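Local coordinates for SH2 domain-containing protein 3C (Homo sapiens, PDB 3T6G) that acts as an adapter in cell adhesion and migration signalling, its closed, exchange-incompetent Cdc25-homology domain being required for binding BCAR1, at residues 68-71 against 72-76; 178-181 against 182-186; 260-263 against 264-267; 296-299 against 300-303. The protein carries 2 engineered substitutions. All blocks are in the same frame, centred on the assembly; numbering follows the deposited sequence. Where two conformers were deposited one is given.

Interaction 1: residues 68-71 against 72-76; sequences LGVT and KEMQT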
loop_
_atom_site.group_PDB
_atom_site.type_symbol
_atom_site.label_atom_id
_atom_site.label_comp_id
_atom_site.label_asym_id
_atom_site.label_seq_id
_atom_site.Cartn_x
_atom_site.Cartn_y
_atom_site.Cartn_z
ATOM N N LEU A 68 2.914 -8.953 12.220
ATOM C CA LEU A 68 2.864 -10.033 13.201
ATOM C C LEU A 68 3.507 -11.275 12.620
ATOM O O LEU A 68 3.651 -11.388 11.401
ATOM C CB LEU A 68 1.412 -10.401 13.573
ATOM C CG LEU A 68 0.503 -9.480 14.384
ATOM C CD1 LEU A 68 -0.899 -10.052 14.341
ATOM C CD2 LEU A 68 0.974 -9.295 15.814
ATOM N N GLY A 69 3.833 -12.226 13.496
ATOM C CA GLY A 69 4.406 -13.500 13.086
ATOM C C GLY A 69 5.807 -13.352 12.504
ATOM O O GLY A 69 6.225 -14.160 11.665
ATOM N N VAL A 70 6.536 -12.324 12.937
ATOM C CA VAL A 70 7.890 -12.092 12.405
ATOM C C VAL A 70 8.987 -12.674 13.289
ATOM O O VAL A 70 9.261 -12.152 14.362
ATOM C CB VAL A 70 8.204 -10.588 12.242
ATOM C CG1 VAL A 70 9.553 -10.420 11.629
ATOM C CG2 VAL A 70 7.138 -9.890 11.390
ATOM N N THR A 71 9.637 -13.736 12.831
ATOM C CA THR A 71 10.793 -14.286 13.553
ATOM C C THR A 71 12.076 -13.456 13.374
ATOM O O THR A 71 12.162 -12.597 12.498
ATOM C CB THR A 71 11.088 -15.696 13.079
ATOM O OG1 THR A 71 11.423 -15.642 11.687
ATOM C CG2 THR A 71 9.861 -16.610 13.288
ATOM N N LYS A 72 13.084 -13.708 14.200
ATOM C CA LYS A 72 14.371 -13.035 14.002
ATOM C C LYS A 72 15.028 -13.540 12.734
ATOM O O LYS A 72 15.741 -12.803 12.058
ATOM C CB LYS A 72 15.307 -13.184 15.204
ATOM C CG LYS A 72 14.914 -12.271 16.364
ATOM C CD LYS A 72 13.413 -12.417 16.713
ATOM C CE LYS A 72 12.888 -11.284 17.606
ATOM N NZ LYS A 72 12.637 -10.013 16.862
ATOM N N GLU A 73 14.772 -14.791 12.385
ATOM C CA GLU A 73 15.324 -15.284 11.143
ATOM C C GLU A 73 14.675 -14.599 9.941
ATOM O O GLU A 73 15.332 -14.412 8.921
ATOM C CB GLU A 73 15.252 -16.797 11.049
ATOM C CG GLU A 73 16.105 -17.497 12.091
ATOM C CD GLU A 73 15.393 -17.686 13.431
ATOM O OE1 GLU A 73 14.205 -17.322 13.577
ATOM O OE2 GLU A 73 16.024 -18.215 14.353
ATOM N N MET A 74 13.402 -14.217 10.057
ATOM C CA MET A 74 12.740 -13.461 8.997
ATOM C C MET A 74 13.392 -12.079 8.884
ATOM O O MET A 74 13.668 -11.597 7.784
ATOM C CB MET A 74 11.231 -13.331 9.260
ATOM C CG MET A 74 10.425 -14.635 9.116
ATOM S SD MET A 74 8.748 -14.554 9.807
ATOM C CE MET A 74 8.069 -13.152 8.883
ATOM N N GLN A 75 13.640 -11.460 10.035
ATOM C CA GLN A 75 14.263 -10.147 10.113
ATOM C C GLN A 75 15.663 -10.094 9.481
ATOM O O GLN A 75 16.070 -9.099 8.867
ATOM C CB GLN A 75 14.332 -9.711 11.581
ATOM C CG GLN A 75 12.991 -9.160 12.103
ATOM C CD GLN A 75 12.929 -9.065 13.621
ATOM O OE1 GLN A 75 13.782 -9.611 14.321
ATOM N NE2 GLN A 75 11.909 -8.379 14.136
ATOM N N THR A 76 16.411 -11.165 9.649
ATOM C CA THR A 76 17.774 -11.188 9.177
ATOM C C THR A 76 17.738 -11.231 7.663
ATOM O O THR A 76 18.537 -10.578 6.999
ATOM C CB THR A 76 18.540 -12.415 9.753
ATOM O OG1 THR A 76 18.770 -12.208 11.151
ATOM C CG2 THR A 76 19.858 -12.606 9.049
#
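The flat amide of Gln75 meets Val70 through the methyl CG1, which sits 4.0 Å from Gln75 NE2 and packs more closely on Gln75 CG, at 3.7 Å; the two side chains run roughly at right angles. Around the same amide, Lys72 NZ donates to Gln75 OE1 at 2.8 Å, coming in well to the side of the C=O direction (107°), while NE2 gives a weak bond to the carbonyl of Arg81. The carboxylate of Glu73, the other flat group, brings OE1 to 3.6 Å from Thr71 CB.

Thr71 is the N-cap of helix 72-78. Its OG1 is set between the backbone N and the carbonyl carbon (chi1 62°), turned back over the first turn, where it accepts from Met74 N at 2.9 Å. In return Thr71 N points at Met74 SD, 3.3 Å away, a weak bond that completes a capping box with sulfur as the acceptor; because Met74 was modelled in two conformers, this half is doubtful. Gln75 N to Thr71 O, 3.1 Å, is the first regular helical bond.

The chemistry is that of a helix start: a hydroxyl satisfies an amide that has no preceding turn to bond to, and the Lys72-Gln75 bond probably restrains two otherwise flexible side chains on that first turn.

Interaction 2: residues 178-181 against 182-186; sequences AILY and EKKLK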
loop_
_atom_site.group_PDB
_atom_site.type_symbol
_atom_site.label_atom_id
_atom_site.label_comp_id
_atom_site.label_asym_id
_atom_site.label_seq_id
_atom_site.Cartn_x
_atom_site.Cartn_y
_atom_site.Cartn_z
ATOM N N ALA A 178 -26.059 4.185 5.819
ATOM C CA ALA A 178 -25.857 4.978 4.618
ATOM C C ALA A 178 -25.180 6.326 4.900
ATOM O O ALA A 178 -24.301 6.758 4.136
ATOM C CB ALA A 178 -27.176 5.185 3.914
ATOM N N ILE A 179 -25.592 6.985 5.987
ATOM C CA ILE A 179 -25.020 8.276 6.376
ATOM C C ILE A 179 -23.574 8.090 6.809
ATOM O O ILE A 179 -22.679 8.848 6.416
ATOM C CB ILE A 179 -25.797 8.939 7.541
ATOM C CG1 ILE A 179 -27.275 9.098 7.195
ATOM C CG2 ILE A 179 -25.232 10.320 7.868
ATOM C CD1 ILE A 179 -28.046 9.822 8.272
ATOM N N LEU A 180 -23.355 7.071 7.627
ATOM C CA LEU A 180 -22.031 6.769 8.119
ATOM C C LEU A 180 -21.053 6.692 6.935
ATOM O O LEU A 180 -19.994 7.335 6.937
ATOM C CB LEU A 180 -22.067 5.460 8.896
ATOM C CG LEU A 180 -20.756 5.105 9.594
ATOM C CD1 LEU A 180 -20.589 6.008 10.796
ATOM C CD2 LEU A 180 -20.710 3.624 10.004
ATOM N N TYR A 181 -21.448 5.932 5.915
ATOM C CA TYR A 181 -20.659 5.753 4.704
ATOM C C TYR A 181 -20.390 7.071 3.973
ATOM O O TYR A 181 -19.233 7.409 3.702
ATOM C CB TYR A 181 -21.368 4.781 3.768
ATOM C CG TYR A 181 -20.611 4.496 2.502
ATOM C CD1 TYR A 181 -19.431 3.787 2.531
ATOM C CD2 TYR A 181 -21.078 4.928 1.271
ATOM C CE1 TYR A 181 -18.724 3.523 1.360
ATOM C CE2 TYR A 181 -20.376 4.667 0.091
ATOM C CZ TYR A 181 -19.202 3.964 0.146
ATOM O OH TYR A 181 -18.498 3.689 -1.005
ATOM N N GLU A 182 -21.463 7.810 3.664
ATOM C CA GLU A 182 -21.372 9.013 2.836
ATOM C C GLU A 182 -20.702 10.156 3.557
ATOM O O GLU A 182 -19.981 10.958 2.951
ATOM C CB GLU A 182 -22.760 9.484 2.389
ATOM C CG GLU A 182 -23.333 8.688 1.244
ATOM C CD GLU A 182 -22.466 8.752 0.002
ATOM O OE1 GLU A 182 -21.947 9.854 -0.294
ATOM O OE2 GLU A 182 -22.311 7.703 -0.672
ATOM N N LYS A 183 -20.961 10.235 4.856
ATOM C CA LYS A 183 -20.624 11.421 5.624
ATOM C C LYS A 183 -19.446 11.235 6.579
ATOM O O LYS A 183 -18.913 12.211 7.095
ATOM C CB LYS A 183 -21.862 11.914 6.385
ATOM C CG LYS A 183 -22.945 12.537 5.491
ATOM C CD LYS A 183 -22.501 13.882 4.913
ATOM C CE LYS A 183 -23.602 14.545 4.100
ATOM N NZ LYS A 183 -23.169 15.863 3.532
ATOM N N LYS A 184 -19.041 9.993 6.824
ATOM C CA LYS A 184 -17.938 9.749 7.754
ATOM C C LYS A 184 -16.791 9.003 7.100
ATOM O O LYS A 184 -15.673 9.504 7.038
ATOM C CB LYS A 184 -18.421 8.979 8.983
ATOM C CG LYS A 184 -19.493 9.711 9.792
ATOM C CD LYS A 184 -18.955 10.967 10.457
ATOM C CE LYS A 184 -20.074 11.773 11.094
ATOM N NZ LYS A 184 -19.656 13.186 11.360
ATOM N N LEU A 185 -17.089 7.809 6.604
ATOM C CA LEU A 185 -16.069 6.918 6.101
ATOM C C LEU A 185 -15.439 7.397 4.820
ATOM O O LEU A 185 -14.209 7.406 4.693
ATOM C CB LEU A 185 -16.652 5.525 5.873
ATOM C CG LEU A 185 -17.229 4.922 7.139
ATOM C CD1 LEU A 185 -17.706 3.491 6.888
ATOM C CD2 LEU A 185 -16.171 4.997 8.232
ATOM N N LYS A 186 -16.286 7.746 3.859
ATOM C CA LYS A 186 -15.828 8.116 2.521
ATOM C C LYS A 186 -14.842 9.286 2.527
ATOM O O LYS A 186 -13.783 9.226 1.877
ATOM C CB LYS A 186 -17.011 8.435 1.612
ATOM C CG LYS A 186 -16.931 7.727 0.281
ATOM C CD LYS A 186 -18.209 7.865 -0.491
ATOM C CE LYS A 186 -18.088 7.207 -1.845
ATOM N NZ LYS A 186 -19.413 7.201 -2.529
#
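Leu180 O is gripped by two amides, Lys184 N at 2.8 Å and Leu185 N at 3.0 Å, and this shared acceptor marks the place where helix 175-193 widens. Before it the spacing is ordinary, with Glu182 N on Ala178 O and Lys183 N on Ile179 O. After it Lys186 N reaches back five residues to Tyr181 O, so the chain makes a pi-type turn at 182-185. Of the two donors on Leu180 O, Leu185 N makes the straighter bond, at 163° against 134° for Lys184 N, which stands above the carbonyl plane.

On one flank the phenol of Tyr181 lies beside the ends of Glu182 and Lys186. Its CG is anti to the backbone N (chi1 -178°), which extends the ring along the helix surface: Glu182 OE2 comes to 3.6 Å from Tyr181 CD2, and Lys186 CE to 3.6 Å from Tyr181 OH. Lys186 NZ closes the group with a weak salt bridge to Glu182 OE2, 3.5 Å. Leu180 and Leu185 meet CG to CG at 4.3 Å.

Tyr181 and Leu185 also rest on Met152 of helix 145-155, and Ile132 of helix 121-140 touches the tyrosine. Lys186 NZ has a further long, weak ion pair with Asp156.

The wide turn thus keeps its amides bonded while shifting the register, and the lysine-glutamate pair, stretched beside the phenol, probably contributes only modest electrostatic attraction at this partly solvated edge.

Interaction 3: residues 260-263 against 264-267; sequences AEVK and LQGF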
loop_
_atom_site.group_PDB
_atom_site.type_symbol
_atom_site.label_atom_id
_atom_site.label_comp_id
_atom_site.label_asym_id
_atom_site.label_seq_id
_atom_site.Cartn_x
_atom_site.Cartn_y
_atom_site.Cartn_z
ATOM N N ALA A 260 -1.175 -4.349 17.502
ATOM C CA ALA A 260 -1.821 -5.494 16.882
ATOM C C ALA A 260 -1.799 -6.718 17.813
ATOM O O ALA A 260 -2.751 -7.486 17.859
ATOM C CB ALA A 260 -1.126 -5.808 15.571
ATOM N N GLU A 261 -0.711 -6.907 18.552
ATOM C CA GLU A 261 -0.610 -8.095 19.383
ATOM C C GLU A 261 -1.476 -7.964 20.638
ATOM O O GLU A 261 -2.052 -8.952 21.121
ATOM C CB GLU A 261 0.854 -8.438 19.714
ATOM C CG GLU A 261 1.207 -9.877 19.332
ATOM C CD GLU A 261 2.683 -10.219 19.478
ATOM O OE1 GLU A 261 3.244 -10.848 18.546
ATOM O OE2 GLU A 261 3.276 -9.880 20.525
ATOM N N VAL A 262 -1.563 -6.739 21.154
ATOM C CA VAL A 262 -2.407 -6.438 22.299
ATOM C C VAL A 262 -3.896 -6.429 21.951
ATOM O O VAL A 262 -4.737 -6.766 22.771
ATOM C CB VAL A 262 -2.102 -5.073 22.866
ATOM C CG1 VAL A 262 -3.212 -4.679 23.846
ATOM C CG2 VAL A 262 -0.787 -5.101 23.551
ATOM N N LYS A 263 -4.212 -6.026 20.732
ATOM C CA LYS A 263 -5.590 -5.916 20.308
ATOM C C LYS A 263 -6.131 -7.304 20.004
ATOM O O LYS A 263 -7.336 -7.502 19.899
ATOM C CB LYS A 263 -5.668 -5.014 19.071
ATOM C CG LYS A 263 -7.068 -4.678 18.650
ATOM C CD LYS A 263 -7.124 -3.936 17.327
ATOM C CE LYS A 263 -6.689 -2.494 17.474
ATOM N NZ LYS A 263 -7.235 -1.879 18.697
ATOM N N LEU A 264 -5.235 -8.273 19.854
ATOM C CA LEU A 264 -5.647 -9.616 19.459
ATOM C C LEU A 264 -5.318 -10.639 20.537
ATOM O O LEU A 264 -5.427 -11.846 20.319
ATOM C CB LEU A 264 -5.030 -10.009 18.106
ATOM C CG LEU A 264 -5.663 -9.302 16.886
ATOM C CD1 LEU A 264 -5.070 -9.737 15.564
ATOM C CD2 LEU A 264 -7.152 -9.539 16.840
ATOM N N GLN A 265 -4.917 -10.167 21.712
ATOM C CA GLN A 265 -4.635 -11.106 22.787
ATOM C C GLN A 265 -5.951 -11.681 23.305
ATOM O O GLN A 265 -6.831 -10.955 23.775
ATOM C CB GLN A 265 -3.770 -10.488 23.897
ATOM C CG GLN A 265 -4.338 -9.283 24.630
ATOM C CD GLN A 265 -3.273 -8.528 25.430
ATOM O OE1 GLN A 265 -2.088 -8.562 25.094
ATOM N NE2 GLN A 265 -3.695 -7.844 26.491
ATOM N N GLY A 266 -6.093 -12.993 23.185
ATOM C CA GLY A 266 -7.343 -13.643 23.518
ATOM C C GLY A 266 -8.165 -13.898 22.269
ATOM O O GLY A 266 -9.279 -14.399 22.347
ATOM N N PHE A 267 -7.627 -13.544 21.106
ATOM C CA PHE A 267 -8.362 -13.782 19.872
ATOM C C PHE A 267 -8.601 -15.279 19.652
ATOM O O PHE A 267 -7.670 -16.084 19.677
ATOM C CB PHE A 267 -7.674 -13.131 18.656
ATOM C CG PHE A 267 -8.425 -13.319 17.364
ATOM C CD1 PHE A 267 -7.759 -13.654 16.198
ATOM C CD2 PHE A 267 -9.805 -13.207 17.330
ATOM C CE1 PHE A 267 -8.447 -13.846 15.016
ATOM C CE2 PHE A 267 -10.504 -13.416 16.158
ATOM C CZ PHE A 267 -9.820 -13.733 14.996
#
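Helix 253-263 runs out here into a type II beta turn, Leu264 to Phe267, and the contact is the seam between the two. Leu264 packs against carbonyls of the helix's final turn: its CB is 3.4 Å from Ala260 O and its CG 3.6 Å from the same oxygen, while CD2 approaches Lys263 O at 3.7 Å. Along the backbone, Leu264 N gives a weak bond to Glu261 O at 3.5 Å.

Gln265 folds back alongside Val262. Because its CG lies between the backbone N and the carbonyl carbon (chi1 61°), the chain turns toward the helix end, CG coming to 3.2 Å from Val262 O; the amide then runs beside the valine in the same direction, with OE1 4.0 Å from Val262 CG2. This is van der Waals contact.

Leu264 also touches Lys59 of helix 50-64, and Phe267 sets its ring edge-to-face with that of His56. Lys263 sends its ammonium away from the turn to the carbonyl of Thr141. An alanine in place of Leu264 keeps CB but lacks the branched end, and would probably lose the contacts of CG with Ala260 O and CD2 with Lys263 O and weaken that with Lys59, so that the turn was less firmly seated on the helix.

Phe267 N closes the turn on Leu264 O at 2.9 Å. Gly266 occupies its third position with positive phi (98°), where a side chain would press on the preceding carbonyl oxygen, the glycine placement classical for a type II turn, which here takes the chain on from the helix end.

Interaction 4: residues 296-299 against 300-303; sequences QARR and YEKF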
loop_
_atom_site.group_PDB
_atom_site.type_symbol
_atom_site.label_atom_id
_atom_site.label_comp_id
_atom_site.label_asym_id
_atom_site.label_seq_id
_atom_site.Cartn_x
_atom_site.Cartn_y
_atom_site.Cartn_z
ATOM N N GLN A 296 -1.675 -10.751 -13.245
ATOM C CA GLN A 296 -2.625 -9.952 -12.501
ATOM C C GLN A 296 -3.449 -9.054 -13.421
ATOM O O GLN A 296 -4.658 -8.901 -13.223
ATOM C CB GLN A 296 -1.901 -9.090 -11.483
ATOM C CG GLN A 296 -2.832 -8.194 -10.728
ATOM C CD GLN A 296 -2.087 -7.241 -9.836
ATOM O OE1 GLN A 296 -1.866 -6.073 -10.195
ATOM N NE2 GLN A 296 -1.689 -7.728 -8.660
ATOM N N ALA A 297 -2.798 -8.451 -14.416
ATOM C CA ALA A 297 -3.504 -7.581 -15.359
ATOM C C ALA A 297 -4.652 -8.332 -16.015
ATOM O O ALA A 297 -5.771 -7.843 -16.063
ATOM C CB ALA A 297 -2.560 -7.022 -16.431
ATOM N N ARG A 298 -4.358 -9.521 -16.518
ATOM C CA ARG A 298 -5.350 -10.356 -17.186
ATOM C C ARG A 298 -6.421 -10.837 -16.205
ATOM O O ARG A 298 -7.613 -10.765 -16.500
ATOM C CB ARG A 298 -4.653 -11.547 -17.851
ATOM C CG ARG A 298 -5.400 -12.186 -19.010
ATOM C CD ARG A 298 -4.404 -12.795 -19.998
ATOM N NE ARG A 298 -5.010 -13.770 -20.904
ATOM C CZ ARG A 298 -4.334 -14.433 -21.840
ATOM N NH1 ARG A 298 -3.032 -14.219 -21.996
ATOM N NH2 ARG A 298 -4.958 -15.305 -22.622
ATOM N N ARG A 299 -6.007 -11.323 -15.038
ATOM C CA ARG A 299 -6.970 -11.774 -14.040
ATOM C C ARG A 299 -7.930 -10.633 -13.706
ATOM O O ARG A 299 -9.141 -10.841 -13.584
ATOM C CB ARG A 299 -6.271 -12.306 -12.773
ATOM C CG ARG A 299 -5.654 -13.703 -12.940
ATOM C CD ARG A 299 -5.048 -14.272 -11.659
ATOM N NE ARG A 299 -3.898 -13.516 -11.156
ATOM C CZ ARG A 299 -3.970 -12.638 -10.157
ATOM N NH1 ARG A 299 -2.893 -11.991 -9.745
ATOM N NH2 ARG A 299 -5.130 -12.401 -9.561
ATOM N N TYR A 300 -7.383 -9.426 -13.582
ATOM C CA TYR A 300 -8.169 -8.274 -13.163
ATOM C C TYR A 300 -9.032 -7.745 -14.297
ATOM O O TYR A 300 -10.192 -7.394 -14.078
ATOM C CB TYR A 300 -7.280 -7.168 -12.584
ATOM C CG TYR A 300 -6.770 -7.444 -11.179
ATOM C CD1 TYR A 300 -7.050 -8.646 -10.526
ATOM C CD2 TYR A 300 -6.020 -6.499 -10.498
ATOM C CE1 TYR A 300 -6.587 -8.888 -9.226
ATOM C CE2 TYR A 300 -5.552 -6.728 -9.206
ATOM C CZ TYR A 300 -5.839 -7.920 -8.569
ATOM O OH TYR A 300 -5.362 -8.139 -7.285
ATOM N N GLU A 301 -8.473 -7.694 -15.503
ATOM C CA GLU A 301 -9.230 -7.307 -16.688
ATOM C C GLU A 301 -10.465 -8.185 -16.810
ATOM O O GLU A 301 -11.572 -7.692 -16.979
ATOM C CB GLU A 301 -8.394 -7.482 -17.960
ATOM C CG GLU A 301 -7.138 -6.630 -18.048
ATOM C CD GLU A 301 -6.183 -7.092 -19.154
ATOM O OE1 GLU A 301 -5.984 -8.321 -19.308
ATOM O OE2 GLU A 301 -5.634 -6.225 -19.872
ATOM N N LYS A 302 -10.275 -9.498 -16.730
ATOM C CA LYS A 302 -11.372 -10.421 -16.989
ATOM C C LYS A 302 -12.452 -10.339 -15.920
ATOM O O LYS A 302 -13.631 -10.549 -16.198
ATOM C CB LYS A 302 -10.864 -11.859 -17.145
ATOM C CG LYS A 302 -9.698 -12.015 -18.135
ATOM C CD LYS A 302 -10.049 -11.522 -19.551
ATOM C CE LYS A 302 -8.894 -11.705 -20.558
ATOM N NZ LYS A 302 -7.753 -10.754 -20.359
ATOM N N PHE A 303 -12.065 -10.020 -14.694
ATOM C CA PHE A 303 -13.060 -9.969 -13.637
ATOM C C PHE A 303 -13.859 -8.684 -13.672
ATOM O O PHE A 303 -15.004 -8.643 -13.224
ATOM C CB PHE A 303 -12.442 -10.182 -12.255
ATOM C CG PHE A 303 -13.163 -11.220 -11.449
ATOM C CD1 PHE A 303 -12.786 -12.559 -11.524
ATOM C CD2 PHE A 303 -14.236 -10.869 -10.644
ATOM C CE1 PHE A 303 -13.460 -13.531 -10.796
ATOM C CE2 PHE A 303 -14.919 -11.835 -9.921
ATOM C CZ PHE A 303 -14.532 -13.167 -9.999
#
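Tyr300 begins its path over the carbonyl of Gln296: CB stands 3.2 Å from Gln296 O and CG 3.3 Å, while the backbone N of the same tyrosine donates to that oxygen at 2.8 Å. With CG beside the backbone N (chi1 -76°), the ring is carried back along helix 296-314 onto the glutamine side chain. There Gln296 CG sits over one face, 3.6 Å from the centroid in a CH-pi contact, nearest to CE2 at 3.4 Å. The Gln296 amide continues almost parallel to the ring, the planes only 7° apart. Arg299 NH2 comes to 3.8 Å from Tyr300 CE1, its guanidinium steeply turned against the ring. At the tip, OH is hydrogen-bonded to Thr105 OG1, while the ring itself meets His104 edge-to-face; both belong to helix 93-115. From that helix Glu101 OE1 takes a hydrogen bond from Gln296 NE2 and a salt bridge from Arg299 NH1. A leucine replacing Tyr300 would probably leave Thr105 without this partner and strip Gln296 of the flat surface on which its amide lies.

On the outer side of the helix Lys302 NZ and Arg298 NE stand 4.1 Å apart, and Glu301 OE1, paired with the lysine NZ at 3.2 Å, probably offsets that repulsion in part.

Inward, then, aromatic and amide groups share one surface, and a single carboxylate gathers both the glutamine and the arginine, so the first helical turn is likely to be held in position by bonds to helix 93-115; outward, one carboxylate probably eases the crowding of two positive chains.

All four contacts lie within the Ras-GEF fold, each joining neighbouring residues along the chain. Interactions 1 and 3 alone touch: Leu68 CD2 packs on Glu261 CG at 3.6 Å and on Ala260 CB at 4.1 Å, so the loop leading to the helix cap leans on the helix that runs into the type II turn, with centres 18 Å apart. Interaction 2 lies on the opposite side of the chain's centre from interaction 1, 38 Å between centres, and interaction 4 is likewise opposite interaction 3, at 36 Å. Interactions 2 and 4 stay about 18 Å apart at their nearest atoms. The second chain of the assembly touches none of them.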